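Local structure of transcription initiation factor IIB (Methanocaldococcus jannaschii, 5O9J) at residues E9-V21 against G51-F65. The protein is a mini-intein of the HINT fold, which probably excises itself from the transcription factor IIB precursor by protein splicing and joins the flanking sequences. Numbering follows the deposited sequence.
Sequences EPIIIKENGEIKV and GIEVIAFNSNYKFKF
K14 and E53 face each other as an antiparallel hydrogen-bonded pair, joining the two inner strands of a four-stranded antiparallel sheet in the HINT fold of the intein. Strands 10-15 and 52-57 each fold back on a hairpin partner, 18-23 and 63-67, so the two hairpins meet side by side. K14 N reaches E53 O at 2.8 Å from 27° out of the carbonyl plane, while E53 N returns to K14 O at 2.8 Å within it. A weak bond from I55 N to I12 O extends the pairing. At the other end N16 N, in the type I' turn E15-E18, binds G51 O, which also accepts a bond from a water held by G17 N.

On the face carrying K14 and E53, the F65 ring is clasped from both sides: K14 CG sits 4.0 Å from its centroid, almost on the ring normal, and I55 CD1 lies over the opposite face. K14 CE passes CD2, I12 CG2 and I19 CG1 approach CZ, and I12 O lies at the ring edge. With its CG anti to the carbonyl carbon (chi1 -51°), E53 runs alongside K14 in the same direction.

On the other face I13, I52 and V54 are buried, and E15 lies beside them at the turn end. I52 packs on L27 and I31 of helix 24-33, V54 on F172, and E15 forms salt bridges through OE2 with K30 of that helix and through OE1 with K20 of its own hairpin. The charged ends of K14 and E53 are not in direct contact; one water bridges them, accepting from K14 NZ at 2.9 Å and donating to E53 OE1 at 2.8 Å.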
loop_
_atom_site.group_PDB
_atom_site.type_symbol
_atom_site.label_atom_id
_atom_site.label_comp_id
_atom_site.label_asym_id
_atom_site.label_seq_id
_atom_site.Cartn_x
_atom_site.Cartn_y
_atom_site.Cartn_z
ATOM N N GLU A 9 4.130 1.323 -7.648
ATOM C CA GLU A 9 4.759 1.170 -6.337
ATOM C C GLU A 9 5.689 -0.038 -6.283
ATOM O O GLU A 9 5.256 -1.177 -6.452
ATOM C CB GLU A 9 3.709 1.051 -5.228
ATOM C CG GLU A 9 2.732 2.195 -5.180
ATOM C CD GLU A 9 3.407 3.541 -5.168
ATOM O OE1 GLU A 9 4.290 3.763 -4.308
ATOM O OE2 GLU A 9 3.048 4.384 -6.027
ATOM N N PRO A 10 6.979 0.211 -6.040
ATOM C CA PRO A 10 7.953 -0.874 -5.925
ATOM C C PRO A 10 7.705 -1.747 -4.711
ATOM O O PRO A 10 7.356 -1.239 -3.643
ATOM C CB PRO A 10 9.290 -0.134 -5.806
ATOM C CG PRO A 10 8.934 1.211 -5.354
ATOM C CD PRO A 10 7.616 1.532 -5.944
ATOM N N ILE A 11 7.861 -3.054 -4.893
ATOM C CA ILE A 11 7.839 -4.004 -3.796
ATOM C C ILE A 11 9.090 -4.842 -3.846
ATOM O O ILE A 11 9.660 -5.062 -4.911
ATOM C CB ILE A 11 6.638 -4.971 -3.838
ATOM C CG1 ILE A 11 6.441 -5.515 -5.252
ATOM C CG2 ILE A 11 5.389 -4.303 -3.362
ATOM C CD1 ILE A 11 5.223 -6.401 -5.379
ATOM N N ILE A 12 9.481 -5.339 -2.683
ATOM C CA ILE A 12 10.655 -6.172 -2.559
ATOM C C ILE A 12 10.157 -7.589 -2.419
ATOM O O ILE A 12 9.418 -7.893 -1.489
ATOM C CB ILE A 12 11.528 -5.747 -1.337
ATOM C CG1 ILE A 12 12.054 -4.322 -1.531
ATOM C CG2 ILE A 12 12.676 -6.710 -1.141
ATOM C CD1 ILE A 12 12.454 -3.608 -0.234
ATOM N N ILE A 13 10.533 -8.461 -3.348
ATOM C CA ILE A 13 9.967 -9.803 -3.353
ATOM C C ILE A 13 10.988 -10.918 -3.421
ATOM O O ILE A 13 12.152 -10.701 -3.756
ATOM C CB ILE A 13 9.001 -10.009 -4.546
ATOM C CG1 ILE A 13 9.750 -9.861 -5.875
ATOM C CG2 ILE A 13 7.846 -9.036 -4.475
ATOM C CD1 ILE A 13 8.895 -10.189 -7.100
ATOM N N LYS A 14 10.517 -12.117 -3.088
ATOM C CA LYS A 14 11.178 -13.364 -3.452
ATOM C C LYS A 14 10.297 -14.107 -4.445
ATOM O O LYS A 14 9.152 -14.431 -4.126
ATOM C CB LYS A 14 11.427 -14.248 -2.232
ATOM C CG LYS A 14 12.784 -14.112 -1.601
ATOM C CD LYS A 14 13.047 -15.335 -0.751
ATOM C CE LYS A 14 14.134 -15.097 0.264
ATOM N NZ LYS A 14 14.362 -16.328 1.074
ATOM N N GLU A 15 10.813 -14.366 -5.645
ATOM C CA GLU A 15 10.055 -15.112 -6.653
ATOM C C GLU A 15 10.727 -16.456 -6.926
ATOM O O GLU A 15 11.931 -16.510 -7.209
ATOM C CB GLU A 15 9.922 -14.310 -7.950
ATOM C CG GLU A 15 9.004 -14.951 -8.993
ATOM C CD GLU A 15 8.802 -14.072 -10.222
ATOM O OE1 GLU A 15 9.603 -13.132 -10.421
ATOM O OE2 GLU A 15 7.840 -14.317 -10.987
ATOM N N ASN A 16 9.946 -17.534 -6.823
ATOM C CA ASN A 16 10.448 -18.906 -6.958
ATOM C C ASN A 16 11.752 -19.148 -6.213
ATOM O O ASN A 16 12.572 -19.961 -6.636
ATOM C CB ASN A 16 10.634 -19.266 -8.434
ATOM C CG ASN A 16 9.324 -19.375 -9.167
ATOM O OD1 ASN A 16 8.291 -19.665 -8.562
ATOM N ND2 ASN A 16 9.351 -19.139 -10.477
ATOM N N GLY A 17 11.947 -18.424 -5.116
ATOM C CA GLY A 17 13.144 -18.569 -4.311
ATOM C C GLY A 17 14.208 -17.494 -4.457
ATOM O O GLY A 17 15.256 -17.592 -3.816
ATOM N N GLU A 18 13.973 -16.470 -5.277
ATOM C CA GLU A 18 14.964 -15.398 -5.350
ATOM C C GLU A 18 14.414 -13.975 -5.328
ATOM O O GLU A 18 13.301 -13.687 -5.792
ATOM C CB GLU A 18 15.854 -15.574 -6.583
ATOM C CG GLU A 18 17.120 -16.404 -6.306
ATOM C CD GLU A 18 17.858 -16.015 -5.019
ATOM O OE1 GLU A 18 17.756 -14.849 -4.565
ATOM O OE2 GLU A 18 18.522 -16.902 -4.436
ATOM N N ILE A 19 15.263 -13.103 -4.794
ATOM C CA ILE A 19 14.945 -11.732 -4.432
ATOM C C ILE A 19 15.024 -10.785 -5.615
ATOM O O ILE A 19 15.917 -10.912 -6.451
ATOM C CB ILE A 19 15.913 -11.236 -3.328
ATOM C CG1 ILE A 19 15.770 -12.097 -2.076
ATOM C CG2 ILE A 19 15.673 -9.777 -2.985
ATOM C CD1 ILE A 19 16.787 -11.776 -1.026
ATOM N N LYS A 20 14.090 -9.838 -5.679
ATOM C CA LYS A 20 14.134 -8.768 -6.676
ATOM C C LYS A 20 13.235 -7.620 -6.244
ATOM O O LYS A 20 12.441 -7.767 -5.309
ATOM C CB LYS A 20 13.731 -9.287 -8.063
ATOM C CG LYS A 20 12.594 -10.278 -8.049
ATOM C CD LYS A 20 12.404 -10.939 -9.412
ATOM C CE LYS A 20 13.524 -11.918 -9.721
ATOM N NZ LYS A 20 13.108 -12.905 -10.760
ATOM N N VAL A 21 13.384 -6.477 -6.910
ATOM C CA VAL A 21 12.648 -5.265 -6.568
ATOM C C VAL A 21 11.893 -4.761 -7.792
ATOM O O VAL A 21 12.508 -4.358 -8.782
ATOM C CB VAL A 21 13.576 -4.150 -6.069
ATOM C CG1 VAL A 21 12.752 -2.942 -5.627
ATOM C CG2 VAL A 21 14.465 -4.645 -4.947
ATOM N N GLY A 51 5.120 -19.581 -4.711
ATOM C CA GLY A 51 6.538 -19.266 -4.666
ATOM C C GLY A 51 6.845 -17.782 -4.675
ATOM O O GLY A 51 7.935 -17.373 -5.068
ATOM N N ILE A 52 5.885 -16.971 -4.245
ATOM C CA ILE A 52 6.120 -15.542 -4.139
ATOM C C ILE A 52 5.999 -15.056 -2.703
ATOM O O ILE A 52 5.051 -15.394 -1.987
ATOM C CB ILE A 52 5.167 -14.754 -5.034
ATOM C CG1 ILE A 52 5.546 -15.000 -6.499
ATOM C CG2 ILE A 52 5.221 -13.267 -4.698
ATOM C CD1 ILE A 52 5.030 -13.988 -7.442
ATOM N N GLU A 53 6.987 -14.270 -2.290
ATOM C CA GLU A 53 7.021 -13.712 -0.951
ATOM C C GLU A 53 7.275 -12.214 -1.018
ATOM O O GLU A 53 8.012 -11.744 -1.879
ATOM C CB GLU A 53 8.101 -14.402 -0.109
ATOM C CG GLU A 53 8.023 -15.922 -0.118
ATOM C CD GLU A 53 8.893 -16.567 0.948
ATOM O OE1 GLU A 53 9.940 -15.985 1.311
ATOM O OE2 GLU A 53 8.523 -17.659 1.434
ATOM N N VAL A 54 6.659 -11.466 -0.108
ATOM C CA VAL A 54 6.869 -10.025 -0.050
ATOM C C VAL A 54 7.318 -9.620 1.356
ATOM O O VAL A 54 7.077 -10.349 2.328
ATOM C CB VAL A 54 5.588 -9.268 -0.447
ATOM C CG1 VAL A 54 4.521 -9.396 0.638
ATOM C CG2 VAL A 54 5.882 -7.807 -0.773
ATOM N N ILE A 55 7.987 -8.477 1.467
ATOM C CA ILE A 55 8.366 -7.963 2.780
ATOM C C ILE A 55 7.125 -7.482 3.503
ATOM O O ILE A 55 6.370 -6.670 2.985
ATOM C CB ILE A 55 9.382 -6.804 2.703
ATOM C CG1 ILE A 55 10.711 -7.303 2.149
ATOM C CG2 ILE A 55 9.589 -6.185 4.088
ATOM C CD1 ILE A 55 11.338 -8.434 2.972
ATOM N N ALA A 56 6.908 -8.004 4.697
ATOM C CA ALA A 56 5.768 -7.610 5.485
ATOM C C ALA A 56 6.131 -7.644 6.953
ATOM O O ALA A 56 7.130 -8.238 7.342
ATOM C CB ALA A 56 4.586 -8.519 5.205
ATOM N N PHE A 57 5.301 -7.001 7.758
ATOM C CA PHE A 57 5.436 -6.996 9.204
ATOM C C PHE A 57 4.573 -8.103 9.813
ATOM O O PHE A 57 3.350 -7.987 9.855
ATOM C CB PHE A 57 5.020 -5.636 9.738
ATOM C CG PHE A 57 5.208 -5.491 11.189
ATOM C CD1 PHE A 57 6.449 -5.144 11.724
ATOM C CD2 PHE A 57 4.150 -5.742 12.044
ATOM C CE1 PHE A 57 6.591 -5.023 13.086
ATOM C CE2 PHE A 57 4.301 -5.627 13.378
ATOM C CZ PHE A 57 5.505 -5.257 13.927
ATOM N N ASN A 58 5.192 -9.179 10.293
ATOM C CA ASN A 58 4.402 -10.352 10.666
ATOM C C ASN A 58 3.827 -10.326 12.086
ATOM O O ASN A 58 4.061 -9.383 12.848
ATOM C CB ASN A 58 5.226 -11.632 10.465
ATOM C CG ASN A 58 6.374 -11.789 11.476
ATOM O OD1 ASN A 58 6.615 -10.938 12.338
ATOM N ND2 ASN A 58 7.080 -12.903 11.365
ATOM N N SER A 59 3.078 -11.378 12.425
ATOM C CA SER A 59 2.421 -11.509 13.730
ATOM C C SER A 59 3.397 -11.576 14.910
ATOM O O SER A 59 3.007 -11.352 16.054
ATOM C CB SER A 59 1.524 -12.754 13.747
ATOM O OG SER A 59 0.521 -12.681 12.746
ATOM N N ASN A 60 4.659 -11.892 14.635
ATOM C CA ASN A 60 5.682 -11.913 15.675
ATOM C C ASN A 60 6.430 -10.589 15.741
ATOM O O ASN A 60 7.535 -10.517 16.285
ATOM C CB ASN A 60 6.667 -13.058 15.437
ATOM C CG ASN A 60 6.000 -14.417 15.481
ATOM O OD1 ASN A 60 4.946 -14.585 16.095
ATOM N ND2 ASN A 60 6.613 -15.398 14.829
ATOM N N TYR A 61 5.819 -9.553 15.165
ATOM C CA TYR A 61 6.352 -8.189 15.191
ATOM C C TYR A 61 7.665 -7.990 14.430
ATOM O O TYR A 61 8.480 -7.150 14.825
ATOM C CB TYR A 61 6.548 -7.722 16.639
ATOM C CG TYR A 61 5.266 -7.644 17.430
ATOM C CD1 TYR A 61 4.116 -7.102 16.867
ATOM C CD2 TYR A 61 5.197 -8.127 18.734
ATOM C CE1 TYR A 61 2.934 -7.033 17.581
ATOM C CE2 TYR A 61 4.017 -8.062 19.457
ATOM C CZ TYR A 61 2.888 -7.514 18.875
ATOM O OH TYR A 61 1.703 -7.440 19.578
ATOM N N LYS A 62 7.871 -8.733 13.344
ATOM C CA LYS A 62 9.114 -8.599 12.586
ATOM C C LYS A 62 8.923 -8.364 11.085
ATOM O O LYS A 62 8.000 -8.902 10.468
ATOM C CB LYS A 62 9.990 -9.835 12.805
ATOM C CG LYS A 62 10.328 -10.097 14.279
ATOM C CD LYS A 62 10.635 -11.560 14.539
ATOM C CE LYS A 62 11.028 -11.780 15.989
ATOM N NZ LYS A 62 11.773 -13.060 16.177
ATOM N N PHE A 63 9.802 -7.546 10.508
ATOM C CA PHE A 63 9.839 -7.343 9.063
ATOM C C PHE A 63 10.612 -8.464 8.381
ATOM O O PHE A 63 11.833 -8.576 8.515
ATOM C CB PHE A 63 10.453 -5.989 8.719
ATOM C CG PHE A 63 9.541 -4.826 9.003
ATOM C CD1 PHE A 63 9.622 -4.130 10.204
ATOM C CD2 PHE A 63 8.595 -4.437 8.073
ATOM C CE1 PHE A 63 8.778 -3.065 10.465
ATOM C CE2 PHE A 63 7.745 -3.373 8.331
ATOM C CZ PHE A 63 7.836 -2.685 9.524
ATOM N N LYS A 64 9.871 -9.281 7.642
ATOM C CA LYS A 64 10.360 -10.530 7.071
ATOM C C LYS A 64 9.674 -10.832 5.738
ATOM O O LYS A 64 8.589 -10.327 5.474
ATOM C CB LYS A 64 10.098 -11.699 8.032
ATOM C CG LYS A 64 11.076 -11.855 9.177
ATOM C CD LYS A 64 10.926 -13.243 9.787
ATOM C CE LYS A 64 12.159 -13.641 10.587
ATOM N NZ LYS A 64 12.448 -12.667 11.668
ATOM N N PHE A 65 10.288 -11.675 4.918
ATOM C CA PHE A 65 9.598 -12.215 3.754
ATOM C C PHE A 65 8.445 -13.111 4.196
ATOM O O PHE A 65 8.629 -14.002 5.023
ATOM C CB PHE A 65 10.560 -12.990 2.857
ATOM C CG PHE A 65 11.416 -12.111 1.995
ATOM C CD1 PHE A 65 10.847 -11.338 0.995
ATOM C CD2 PHE A 65 12.787 -12.045 2.195
ATOM C CE1 PHE A 65 11.624 -10.532 0.200
ATOM C CE2 PHE A 65 13.576 -11.236 1.406
ATOM C CZ PHE A 65 12.997 -10.477 0.409
HETATM O O HOH W 1 12.141 -16.405 2.909
HETATM O O HOH W 2 9.762 -17.533 -3.249
#